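Local coordinates for protein gamma-glutamyltranspeptidase (PDB 5HFT) that catalyses the conversion of oxamate to oxalate in the uric acid degradation pathway, at residues P150-L155 with M217-G222; G133-L138 with G222-Y227; G53-E58 with R139-L144; A68-H73 with D164-T169; P230-L235 with I246-L251. One frame throughout, in Å; residues are numbered along the deposited sequence.

Interaction 1 (P150-L155 with M217-G222); sequences PVARLL and MLASDG
Val151 and Ala152, which lie against Ala219, belong to a short helical turn that starts from a doubly used acceptor: the carbonyl O of Pro150, at the N-cap position, takes Arg153 N at 2.9 Å and Leu154 N at 3.3 Å. No hydrogen bond passes from this turn to the last turn of helix 209-221. The pair is instead a worked example of close helix packing through small residues. Ala152 CA and Ala219 CA stand only 4.6 Å apart, because neither residue extends beyond a methyl group, and Ala219 CB rests against the backbone at Ala152 CA, 4.0 Å away. Flanking this spot, Val151 places its CG1 methyl 3.9 Å from Ala219 O, an apolar approach to a carbonyl. On the inner side Leu155 crosses Leu218 at about a right angle, its CD1 reaching Leu218 CB at 3.8 Å and Ala219 CB at 4.1 Å. The chi1 of -53° turns Leu155 CG away from its own carbonyl carbon and lets the branch extend across to the partner helix. Burial is graded: Leu155 and Leu218 are buried, whereas Ala152 is exposed. Gly222, with a phi of 104°, takes the chain out of the helix and into the following turn. Around the contact, helix 56-70 packs against Leu154 and Leu155, Glu52, directly after helix 40-51, forms a salt bridge with Arg153, and helix 230-242 packs on Met217 and Leu218 of helix 209-221.

Interaction 2 (G133-L138 with G222-Y227); sequences GWVEAL and GLDSFY
Leu223 packs on Trp134, Val135 and Leu138 from the second position of a type I beta turn, Gly222 to Ser225, that leads from helix 209-221 toward helix 225-228. It shows how one leucine in a turn can engage a helix through residues spaced one and four positions apart. Its two branches divide the work. CD2 meets Leu138 CD1 at 3.6 Å, the two side chains crossing at about a right angle, while CD1 lies at the edge of the indole, near its plane and 4.3 Å from Trp134 CE3. Val135 closes the group, its CB 4.4 Å from Leu223 CB. Beside it, Val135 CG1 stands 3.8 Å from Asp224 OD1, a methyl next to a carboxylate oxygen; the other oxygen, OD2, forms a salt bridge with Arg228. In the next shell, helix 56-70 backs Trp134 and Leu138, and Trp134 also reaches a polar side chain of the other subunit. Tyr227 ties the end of the turn region to the start of helix 130-144, its OH bonding with Ala128 O and Ser132 N. The turn itself is held at Gly222 O, which accepts from Ser225 N at 3.0 Å and from Ser225 OG at 2.7 Å, the latter at a C=O...donor angle of 162°.

Interaction 3 (G53-E58 with R139-L144); sequences GGSAIE and RISRDL
Ser55 OG and Ser141 OG share a hydrogen bond of 2.9 Å at the buried heart of the contact, where either hydroxyl could be the donor. A chi1 of 160° sets Ser141 OG anti to its backbone N and directs it at the start of helix 56-70. The close-packed part continues onto Ile57, which presents CB, CG2 and CD1 to the single carbon Ser141 CB, with the CB-CB separation at 3.8 Å. Glu58 borders the serine pair with its aliphatic CG, 3.7 Å from Ser141 OG. Contact thins out along helix 130-144 on both sides of Ser141: Ile140 CG2 is 4.3 Å from Ile57 CD1, and exposed Leu144 gives up little surface to the partner segment, packing also on an apolar side chain of another subunit. Glu58 is held at both oxygens. OE2 accepts from Leu149 N outside the segments, and OE1 uses its anti lone pair to accept from Ser55 N at 3.1 Å in a nearly straight bond, 176°. Ser55 OG in turn receives weak bonds from Ile57 N and Glu58 N. This reciprocal pairing is a capping box, here following directly on the Schellman motif at Gly53 that ends helix 40-51, so that one helix stops and the next begins within a few residues.

Interaction 4 (A68-H73 with D164-T169); sequences AVVYPH and DGIPVT
Ile166 points its side chain at the last turn of helix 56-70 and meets the side chains of Val69 and Val70 with its CG2 methyl. This group is 3.5 Å from Val69 CG1 and 3.9 Å from Val70 CG2; the methyl lies against both valines, and the isoleucine side chain crosses each of them obliquely. The other branch, with CG1 between the backbone N and carbonyl carbon (chi1 62°), runs to the helix end and brings CD1 to 3.7 Å from Val70 O. Thr169 and Tyr71 are set differently, at about a right angle. Thr169 CB lies in the plane of the phenol ring at its edge, 3.7 Å from Tyr71 CE1, and its CG2 methyl comes to 3.4 Å from the same ring carbon along an oblique line. Backbone bonds from Ile166 to Phe206 and from Val168 to Gly203 and Ser204 keep the segment in place beside strand 205-206. Beyond Tyr71 the chain reaches His73, whose backbone bonds to another subunit. The contact thus exemplifies the end of a helix and the residue after it joined to a short strand and its continuation by apolar and van der Waals contact: no hydrogen bond crosses it, even where Thr169 OG1 lies near Val70 O.

Interaction 5 (P230-L235 with I246-L251); sequences PLAERL and ITLGDL
The carboxylate of Glu233 has one oxygen near Leu248: OE2 lies 4.1 Å from Leu248 CD2; no aromatic ring takes part. The aliphatic part of the glutamate also touches, its CG 4.0 Å from Leu248 CD1 as the two side chains pass at a slant. A second flat group, the carboxylate of Asp250, works within its own segment. Its OD2 accepts from Thr247 N at 3.0 Å, approached on the anti side and 24° out of the carboxylate plane. Asp250 N returns a bond to Thr247 OG1 at 3.3 Å, which completes a capping box at the start of helix 248-252. Ser103 reinforces the box from outside, its N bonding to Asp250 OD2 and its OG to Thr247 OG1. With the helix start so defined, Leu248 and Leu251, three residues apart, both bring their side-chain ends to helix 230-242. Leu248 CG is anti to the backbone N (chi1 -178°), a setting that carries Leu248 CD1 to within 4.1 Å of Ala232 CB. Leu251 CD1 reaches the same residue, 3.8 Å from Ala232 O, and also lies 4.3 Å from Leu235 CB. Leu235 also meets an apolar side chain of another subunit. The chemistry implies a division of labour: the polar groups, with Ser103, cap one helix start, while the union of the two helices rests on leucine methyls laid against an alanine, a backbone carbonyl and an alkyl chain.

How the interactions relate
The five contacts fall within one gamma-glutamyltransferase-family region and join helices and a short strand, mostly far apart in sequence. Interactions 2 and 3 lie on successive parts of helix 130-144, their centres about 13 Å apart, while interactions 3 and 4 sit near opposite ends of helix 56-70, about 26 Å apart. Interaction 1 is nested along the chain within the loop closed by interaction 2, and the two share Gly222; Val151 touches Leu223 between them. Interaction 5 follows in series, joined to interaction 2 where Ala232 packs on the backbone of Phe226 and Tyr227. Interaction 4 touches none of the other four, so it is linked to them through helix 56-70, which it shares with interaction 3.

Interaction 1 (P150-L155 with M217-G222)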
# COMPACT_ATOMS: atom_id res chain seq x y z
N PRO A 150 21.34 -5.45 -9.67
CA PRO A 150 21.31 -6.69 -8.88
C PRO A 150 20.30 -6.62 -7.75
O PRO A 150 20.17 -5.60 -7.06
CB PRO A 150 22.74 -6.81 -8.34
CG PRO A 150 23.58 -5.97 -9.25
CD PRO A 150 22.69 -4.86 -9.72
N VAL A 151 19.55 -7.71 -7.57
CA VAL A 151 18.62 -7.82 -6.45
C VAL A 151 19.32 -7.54 -5.12
O VAL A 151 18.79 -6.81 -4.27
CB VAL A 151 17.95 -9.21 -6.46
CG1 VAL A 151 19.00 -10.32 -6.49
CG2 VAL A 151 17.07 -9.40 -5.24
N ALA A 152 20.53 -8.07 -4.94
CA ALA A 152 21.30 -7.86 -3.71
C ALA A 152 21.52 -6.38 -3.44
O ALA A 152 21.76 -5.99 -2.29
CB ALA A 152 22.65 -8.59 -3.79
N ARG A 153 21.48 -5.56 -4.48
CA ARG A 153 21.54 -4.11 -4.29
C ARG A 153 20.19 -3.56 -3.82
O ARG A 153 20.15 -2.72 -2.91
CB ARG A 153 21.97 -3.43 -5.59
CG ARG A 153 22.05 -1.94 -5.48
CD ARG A 153 23.05 -1.54 -4.41
NE ARG A 153 22.82 -0.18 -3.94
CZ ARG A 153 22.04 0.13 -2.91
NH1 ARG A 153 21.42 -0.83 -2.25
NH2 ARG A 153 21.89 1.40 -2.53
N LEU A 154 19.07 -4.06 -4.38
CA LEU A 154 17.77 -3.52 -4.01
C LEU A 154 17.41 -3.76 -2.55
O LEU A 154 16.65 -2.98 -1.96
CB LEU A 154 16.69 -4.11 -4.91
CG LEU A 154 16.90 -3.98 -6.42
CD1 LEU A 154 15.65 -4.45 -7.13
CD2 LEU A 154 17.25 -2.55 -6.84
N LEU A 155 17.91 -4.85 -1.94
CA LEU A 155 17.62 -5.18 -0.55
C LEU A 155 18.71 -4.73 0.41
O LEU A 155 18.57 -4.94 1.61
CB LEU A 155 17.42 -6.68 -0.38
CG LEU A 155 16.40 -7.32 -1.29
CD1 LEU A 155 16.47 -8.82 -1.09
CD2 LEU A 155 15.04 -6.74 -0.99
N MET A 217 18.55 -14.29 2.52
CA MET A 217 18.16 -15.40 1.66
C MET A 217 17.55 -14.91 0.35
O MET A 217 17.90 -15.41 -0.73
CB MET A 217 17.17 -16.32 2.38
CG MET A 217 17.81 -17.28 3.38
SD MET A 217 16.62 -18.45 4.09
CE MET A 217 16.54 -19.70 2.81
N LEU A 218 16.66 -13.91 0.42
CA LEU A 218 16.07 -13.36 -0.80
C LEU A 218 17.14 -12.83 -1.74
O LEU A 218 17.01 -12.96 -2.97
CB LEU A 218 15.08 -12.25 -0.46
CG LEU A 218 13.78 -12.73 0.21
CD1 LEU A 218 12.82 -11.58 0.46
CD2 LEU A 218 13.12 -13.82 -0.63
N ALA A 219 18.23 -12.26 -1.19
CA ALA A 219 19.27 -11.67 -2.03
C ALA A 219 20.15 -12.74 -2.68
O ALA A 219 20.63 -12.55 -3.80
CB ALA A 219 20.13 -10.71 -1.20
N SER A 220 20.40 -13.85 -1.98
CA SER A 220 21.25 -14.90 -2.54
C SER A 220 20.47 -15.76 -3.52
O SER A 220 20.92 -15.99 -4.65
CB SER A 220 21.82 -15.80 -1.44
OG SER A 220 22.29 -15.05 -0.33
N ASP A 221 19.27 -16.22 -3.08
CA ASP A 221 18.38 -17.10 -3.83
C ASP A 221 17.48 -16.40 -4.83
O ASP A 221 17.03 -17.05 -5.77
CB ASP A 221 17.43 -17.87 -2.88
CG ASP A 221 18.13 -18.94 -2.07
OD1 ASP A 221 19.14 -19.48 -2.57
OD2 ASP A 221 17.64 -19.26 -0.96
N GLY A 222 17.18 -15.12 -4.65
CA GLY A 222 16.22 -14.46 -5.53
C GLY A 222 14.86 -14.28 -4.88
O GLY A 222 14.43 -15.05 -4.01

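Interaction 2 (G133-L138 with G222-Y227)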
# COMPACT_ATOMS: atom_id res chain seq x y z
N GLY A 133 4.66 -9.29 -5.86
CA GLY A 133 4.56 -8.02 -6.54
C GLY A 133 5.94 -7.50 -6.91
O GLY A 133 6.15 -7.00 -8.01
N TRP A 134 6.90 -7.63 -6.00
CA TRP A 134 8.24 -7.18 -6.34
C TRP A 134 8.80 -7.97 -7.52
O TRP A 134 9.36 -7.39 -8.44
CB TRP A 134 9.19 -7.31 -5.14
CG TRP A 134 8.69 -6.75 -3.84
CD1 TRP A 134 7.56 -6.01 -3.61
CD2 TRP A 134 9.29 -6.97 -2.56
NE1 TRP A 134 7.44 -5.73 -2.27
CE2 TRP A 134 8.49 -6.30 -1.61
CE3 TRP A 134 10.43 -7.65 -2.14
CZ2 TRP A 134 8.81 -6.31 -0.25
CZ3 TRP A 134 10.75 -7.64 -0.80
CH2 TRP A 134 9.94 -6.98 0.13
N VAL A 135 8.61 -9.30 -7.53
CA VAL A 135 9.20 -10.10 -8.60
C VAL A 135 8.57 -9.74 -9.93
O VAL A 135 9.26 -9.65 -10.95
CB VAL A 135 9.10 -11.62 -8.31
CG1 VAL A 135 7.69 -12.11 -8.23
CG2 VAL A 135 9.81 -12.42 -9.39
N GLU A 136 7.25 -9.48 -9.95
CA GLU A 136 6.56 -9.14 -11.19
C GLU A 136 6.93 -7.73 -11.68
O GLU A 136 7.22 -7.53 -12.86
CB GLU A 136 5.04 -9.25 -11.01
CG GLU A 136 4.27 -8.58 -12.15
CD GLU A 136 3.88 -9.53 -13.25
OE1 GLU A 136 3.92 -10.76 -12.99
OE2 GLU A 136 3.52 -9.07 -14.36
N ALA A 137 6.89 -6.75 -10.78
CA ALA A 137 7.25 -5.39 -11.17
C ALA A 137 8.67 -5.34 -11.72
O ALA A 137 8.97 -4.56 -12.65
CB ALA A 137 7.11 -4.44 -9.98
N LEU A 138 9.58 -6.14 -11.16
CA LEU A 138 10.96 -6.10 -11.62
C LEU A 138 11.08 -6.64 -13.03
O LEU A 138 11.82 -6.08 -13.85
CB LEU A 138 11.86 -6.88 -10.67
CG LEU A 138 12.19 -6.20 -9.34
CD1 LEU A 138 12.90 -7.20 -8.43
CD2 LEU A 138 13.00 -4.92 -9.56
N GLY A 222 17.18 -15.12 -4.65
CA GLY A 222 16.22 -14.46 -5.53
C GLY A 222 14.86 -14.28 -4.88
O GLY A 222 14.43 -15.05 -4.01
N LEU A 223 14.16 -13.21 -5.29
CA LEU A 223 12.89 -12.87 -4.65
C LEU A 223 11.89 -14.01 -4.76
O LEU A 223 11.09 -14.22 -3.85
CB LEU A 223 12.29 -11.60 -5.25
CG LEU A 223 12.97 -10.22 -5.15
CD1 LEU A 223 13.66 -10.02 -3.79
CD2 LEU A 223 13.92 -9.97 -6.33
N ASP A 224 11.88 -14.71 -5.89
CA ASP A 224 10.84 -15.72 -6.05
C ASP A 224 11.08 -16.94 -5.17
O ASP A 224 10.14 -17.73 -4.98
CB ASP A 224 10.69 -16.11 -7.53
CG ASP A 224 9.28 -16.56 -7.85
OD1 ASP A 224 8.33 -15.82 -7.50
OD2 ASP A 224 9.11 -17.64 -8.47
N SER A 225 12.28 -17.10 -4.61
CA SER A 225 12.52 -18.21 -3.68
C SER A 225 11.58 -18.17 -2.49
O SER A 225 11.40 -19.18 -1.82
CB SER A 225 13.97 -18.19 -3.22
OG SER A 225 14.21 -17.16 -2.28
N PHE A 226 10.95 -17.02 -2.24
CA PHE A 226 9.93 -16.91 -1.20
C PHE A 226 8.78 -17.88 -1.44
O PHE A 226 8.19 -18.39 -0.48
CB PHE A 226 9.45 -15.46 -1.16
CG PHE A 226 8.49 -15.12 -0.04
CD1 PHE A 226 7.14 -15.43 -0.14
CD2 PHE A 226 8.93 -14.40 1.06
CE1 PHE A 226 6.24 -15.07 0.84
CE2 PHE A 226 8.03 -14.05 2.06
CZ PHE A 226 6.68 -14.39 1.94
N TYR A 227 8.46 -18.16 -2.70
CA TYR A 227 7.37 -19.09 -3.02
C TYR A 227 7.84 -20.39 -3.66
O TYR A 227 7.09 -21.36 -3.64
CB TYR A 227 6.36 -18.43 -3.97
CG TYR A 227 5.87 -17.08 -3.50
CD1 TYR A 227 6.65 -15.93 -3.65
CD2 TYR A 227 4.62 -16.94 -2.91
CE1 TYR A 227 6.21 -14.69 -3.22
CE2 TYR A 227 4.17 -15.70 -2.47
CZ TYR A 227 4.97 -14.58 -2.63
OH TYR A 227 4.53 -13.34 -2.19

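Interaction 3 (G53-E58 with R139-L144)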
# COMPACT_ATOMS: atom_id res chain seq x y z
N GLY A 53 21.32 5.12 -10.98
CA GLY A 53 20.88 4.73 -12.30
C GLY A 53 19.68 3.80 -12.34
O GLY A 53 19.28 3.39 -13.43
N GLY A 54 19.11 3.44 -11.19
CA GLY A 54 17.98 2.53 -11.18
C GLY A 54 16.66 3.20 -11.56
O GLY A 54 16.50 4.41 -11.49
N SER A 55 15.70 2.38 -11.95
CA SER A 55 14.40 2.85 -12.40
C SER A 55 13.49 3.13 -11.20
O SER A 55 13.77 2.73 -10.07
CB SER A 55 13.74 1.81 -13.32
OG SER A 55 13.17 0.74 -12.58
N ALA A 56 12.39 3.84 -11.46
CA ALA A 56 11.43 4.10 -10.39
C ALA A 56 10.91 2.81 -9.76
O ALA A 56 10.55 2.81 -8.58
CB ALA A 56 10.26 4.93 -10.91
N ILE A 57 10.82 1.72 -10.52
CA ILE A 57 10.27 0.49 -9.96
C ILE A 57 11.27 -0.16 -9.01
O ILE A 57 10.95 -0.45 -7.85
CB ILE A 57 9.84 -0.48 -11.08
CG1 ILE A 57 8.53 -0.01 -11.70
CG2 ILE A 57 9.65 -1.87 -10.51
CD1 ILE A 57 8.31 -0.50 -13.10
N GLU A 58 12.51 -0.34 -9.46
CA GLU A 58 13.53 -0.89 -8.58
C GLU A 58 13.70 -0.00 -7.35
O GLU A 58 13.91 -0.50 -6.23
CB GLU A 58 14.85 -1.04 -9.35
CG GLU A 58 14.73 -1.84 -10.68
CD GLU A 58 15.98 -1.75 -11.57
OE1 GLU A 58 16.34 -0.62 -12.00
OE2 GLU A 58 16.61 -2.80 -11.83
N ARG A 139 10.39 -7.74 -13.33
CA ARG A 139 10.35 -8.25 -14.70
C ARG A 139 9.74 -7.21 -15.63
O ARG A 139 10.14 -7.10 -16.80
CB ARG A 139 9.57 -9.57 -14.76
N ILE A 140 8.76 -6.45 -15.14
CA ILE A 140 8.25 -5.31 -15.90
C ILE A 140 9.33 -4.27 -16.08
O ILE A 140 9.52 -3.73 -17.17
CB ILE A 140 7.02 -4.70 -15.20
CG1 ILE A 140 5.83 -5.66 -15.20
CG2 ILE A 140 6.70 -3.37 -15.79
CD1 ILE A 140 4.66 -5.13 -14.39
N SER A 141 10.08 -3.98 -15.02
CA SER A 141 11.08 -2.94 -15.13
C SER A 141 12.27 -3.39 -15.95
O SER A 141 13.03 -2.53 -16.41
CB SER A 141 11.54 -2.48 -13.76
OG SER A 141 12.79 -1.82 -13.88
N ARG A 142 12.47 -4.69 -16.14
CA ARG A 142 13.48 -5.09 -17.12
C ARG A 142 12.93 -5.02 -18.55
O ARG A 142 13.70 -4.81 -19.49
CB ARG A 142 14.00 -6.49 -16.80
N ASP A 143 11.61 -5.17 -18.75
CA ASP A 143 11.06 -4.99 -20.10
C ASP A 143 11.05 -3.52 -20.48
O ASP A 143 11.41 -3.17 -21.61
CB ASP A 143 9.63 -5.53 -20.22
CG ASP A 143 9.55 -7.02 -19.95
OD1 ASP A 143 10.59 -7.70 -20.02
OD2 ASP A 143 8.43 -7.49 -19.66
N LEU A 144 10.66 -2.64 -19.55
CA LEU A 144 10.56 -1.21 -19.86
C LEU A 144 11.93 -0.58 -19.98
O LEU A 144 12.27 -0.01 -21.01
CB LEU A 144 9.72 -0.51 -18.79
CG LEU A 144 8.29 -1.02 -18.67
CD1 LEU A 144 7.56 -0.29 -17.55
CD2 LEU A 144 7.54 -0.87 -20.01

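Interaction 4 (A68-H73 with D164-T169)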
# COMPACT_ATOMS: atom_id res chain seq x y z
N ALA A 68 9.51 -2.16 5.20
CA ALA A 68 9.13 -3.38 5.91
C ALA A 68 9.91 -3.52 7.19
O ALA A 68 9.36 -3.87 8.24
CB ALA A 68 9.33 -4.60 5.03
N VAL A 69 11.20 -3.20 7.16
CA VAL A 69 11.98 -3.25 8.38
C VAL A 69 11.54 -2.14 9.34
O VAL A 69 11.38 -2.38 10.54
CB VAL A 69 13.47 -3.13 8.04
CG1 VAL A 69 14.30 -3.01 9.28
CG2 VAL A 69 13.93 -4.30 7.18
N VAL A 70 11.27 -0.94 8.81
CA VAL A 70 11.12 0.26 9.64
C VAL A 70 9.70 0.48 10.19
O VAL A 70 9.55 1.07 11.27
CB VAL A 70 11.61 1.49 8.86
CG1 VAL A 70 11.62 2.72 9.75
CG2 VAL A 70 13.00 1.25 8.33
N TYR A 71 8.66 0.05 9.46
CA TYR A 71 7.28 0.05 9.97
C TYR A 71 6.69 -1.36 10.05
O TYR A 71 5.62 -1.62 9.48
CB TYR A 71 6.37 0.93 9.11
CG TYR A 71 6.32 2.39 9.49
CD1 TYR A 71 6.82 2.84 10.71
CD2 TYR A 71 5.76 3.32 8.64
CE1 TYR A 71 6.77 4.19 11.07
CE2 TYR A 71 5.71 4.68 8.98
CZ TYR A 71 6.21 5.11 10.20
OH TYR A 71 6.16 6.46 10.54
N PRO A 72 7.32 -2.28 10.79
CA PRO A 72 6.89 -3.69 10.74
C PRO A 72 5.48 -3.96 11.25
O PRO A 72 4.91 -5.02 10.94
CB PRO A 72 7.93 -4.41 11.61
CG PRO A 72 8.46 -3.37 12.53
CD PRO A 72 8.47 -2.10 11.70
N HIS A 73 4.90 -3.04 12.02
CA HIS A 73 3.59 -3.29 12.62
C HIS A 73 2.47 -2.99 11.67
O HIS A 73 1.33 -3.40 11.94
CB HIS A 73 3.39 -2.45 13.88
CG HIS A 73 3.50 -0.98 13.66
ND1 HIS A 73 4.66 -0.37 13.23
CD2 HIS A 73 2.59 0.01 13.81
CE1 HIS A 73 4.47 0.93 13.14
NE2 HIS A 73 3.22 1.19 13.48
N ASP A 164 21.46 -4.12 12.01
CA ASP A 164 22.13 -3.04 12.71
C ASP A 164 21.16 -2.11 13.40
O ASP A 164 21.58 -1.33 14.26
CB ASP A 164 23.02 -2.31 11.71
CG ASP A 164 23.91 -3.28 10.93
OD1 ASP A 164 24.80 -3.87 11.58
OD2 ASP A 164 23.70 -3.52 9.73
N GLY A 165 19.90 -2.14 13.00
CA GLY A 165 18.82 -1.58 13.79
C GLY A 165 18.16 -0.40 13.12
O GLY A 165 18.71 0.24 12.22
N ILE A 166 16.97 -0.09 13.61
CA ILE A 166 16.20 1.06 13.14
C ILE A 166 15.98 1.97 14.34
O ILE A 166 16.05 1.53 15.50
CB ILE A 166 14.85 0.65 12.51
CG1 ILE A 166 13.96 -0.06 13.54
CG2 ILE A 166 15.08 -0.21 11.29
CD1 ILE A 166 12.48 -0.02 13.25
N PRO A 167 15.73 3.25 14.10
CA PRO A 167 15.22 4.11 15.18
C PRO A 167 13.77 3.74 15.43
O PRO A 167 12.94 3.86 14.52
CB PRO A 167 15.37 5.53 14.62
CG PRO A 167 16.31 5.39 13.43
CD PRO A 167 16.08 4.02 12.89
N VAL A 168 13.47 3.26 16.64
CA VAL A 168 12.08 2.86 16.89
C VAL A 168 11.19 4.06 16.66
O VAL A 168 11.36 5.12 17.27
CB VAL A 168 11.92 2.26 18.30
CG1 VAL A 168 10.46 1.94 18.59
CG2 VAL A 168 12.69 1.00 18.40
N THR A 169 10.27 3.92 15.73
CA THR A 169 9.24 4.94 15.61
C THR A 169 8.32 4.93 16.83
O THR A 169 8.16 3.93 17.53
CB THR A 169 8.47 4.72 14.31
OG1 THR A 169 8.31 3.30 14.11
CG2 THR A 169 9.21 5.35 13.14

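Interaction 5 (P230-L235 with I246-L251)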
# COMPACT_ATOMS: atom_id res chain seq x y z
N PRO A 230 14.38 -22.17 -1.33
CA PRO A 230 14.64 -22.59 0.07
C PRO A 230 13.79 -21.87 1.10
O PRO A 230 13.30 -22.50 2.04
CB PRO A 230 16.14 -22.27 0.25
CG PRO A 230 16.72 -22.36 -1.12
CD PRO A 230 15.62 -21.86 -2.06
N LEU A 231 13.64 -20.55 0.97
CA LEU A 231 12.83 -19.79 1.92
C LEU A 231 11.37 -20.23 1.88
O LEU A 231 10.68 -20.16 2.90
CB LEU A 231 12.94 -18.28 1.63
CG LEU A 231 12.18 -17.44 2.66
CD1 LEU A 231 12.71 -17.71 4.06
CD2 LEU A 231 12.19 -15.96 2.34
N ALA A 232 10.86 -20.64 0.72
CA ALA A 232 9.48 -21.11 0.70
C ALA A 232 9.33 -22.37 1.53
O ALA A 232 8.37 -22.52 2.29
CB ALA A 232 9.05 -21.36 -0.74
N GLU A 233 10.31 -23.27 1.43
CA GLU A 233 10.25 -24.51 2.21
C GLU A 233 10.46 -24.25 3.70
O GLU A 233 9.82 -24.90 4.53
CB GLU A 233 11.23 -25.53 1.64
CG GLU A 233 10.76 -26.02 0.24
CD GLU A 233 11.63 -27.11 -0.34
OE1 GLU A 233 12.82 -26.84 -0.61
OE2 GLU A 233 11.10 -28.22 -0.56
N ARG A 234 11.33 -23.31 4.05
CA ARG A 234 11.41 -22.92 5.46
C ARG A 234 10.11 -22.28 5.93
O ARG A 234 9.72 -22.47 7.09
CB ARG A 234 12.58 -21.96 5.70
CG ARG A 234 12.62 -21.46 7.15
CD ARG A 234 13.37 -20.18 7.30
NE ARG A 234 14.79 -20.40 7.52
CZ ARG A 234 15.70 -19.43 7.55
NH1 ARG A 234 15.33 -18.15 7.38
NH2 ARG A 234 16.97 -19.72 7.76
N LEU A 235 9.42 -21.55 5.06
CA LEU A 235 8.13 -20.99 5.45
C LEU A 235 7.08 -22.09 5.60
O LEU A 235 6.16 -21.96 6.42
CB LEU A 235 7.67 -19.94 4.43
CG LEU A 235 8.49 -18.64 4.39
CD1 LEU A 235 8.02 -17.69 3.28
CD2 LEU A 235 8.45 -17.91 5.72
N ILE A 246 -2.08 -23.24 5.56
CA ILE A 246 -1.38 -22.92 4.32
C ILE A 246 -0.36 -24.01 4.03
O ILE A 246 0.26 -24.54 4.96
CB ILE A 246 -0.69 -21.53 4.39
CG1 ILE A 246 -1.68 -20.45 4.79
CG2 ILE A 246 -0.01 -21.14 3.06
CD1 ILE A 246 -1.06 -19.07 4.77
N THR A 247 -0.19 -24.36 2.76
CA THR A 247 0.73 -25.40 2.34
C THR A 247 1.80 -24.85 1.42
O THR A 247 1.70 -23.73 0.91
CB THR A 247 -0.00 -26.55 1.63
OG1 THR A 247 -0.74 -26.03 0.52
CG2 THR A 247 -0.93 -27.28 2.58
N LEU A 248 2.86 -25.65 1.24
CA LEU A 248 3.88 -25.33 0.25
C LEU A 248 3.27 -25.23 -1.13
O LEU A 248 3.69 -24.39 -1.94
CB LEU A 248 4.96 -26.39 0.26
CG LEU A 248 6.16 -26.22 -0.68
CD1 LEU A 248 6.96 -24.91 -0.46
CD2 LEU A 248 7.05 -27.45 -0.55
N GLY A 249 2.27 -26.07 -1.42
CA GLY A 249 1.60 -25.96 -2.71
C GLY A 249 0.99 -24.59 -2.90
O GLY A 249 1.09 -24.00 -3.98
N ASP A 250 0.41 -24.04 -1.83
CA ASP A 250 -0.22 -22.73 -1.93
C ASP A 250 0.79 -21.67 -2.37
O ASP A 250 0.50 -20.87 -3.26
CB ASP A 250 -0.85 -22.36 -0.59
CG ASP A 250 -2.13 -23.12 -0.32
OD1 ASP A 250 -2.92 -23.26 -1.27
OD2 ASP A 250 -2.36 -23.54 0.85
N LEU A 251 2.00 -21.70 -1.79
CA LEU A 251 3.05 -20.75 -2.15
C LEU A 251 3.51 -20.95 -3.58
O LEU A 251 3.49 -20.02 -4.39
CB LEU A 251 4.25 -20.89 -1.21
CG LEU A 251 3.92 -20.62 0.26
CD1 LEU A 251 5.09 -20.94 1.16
CD2 LEU A 251 3.48 -19.17 0.39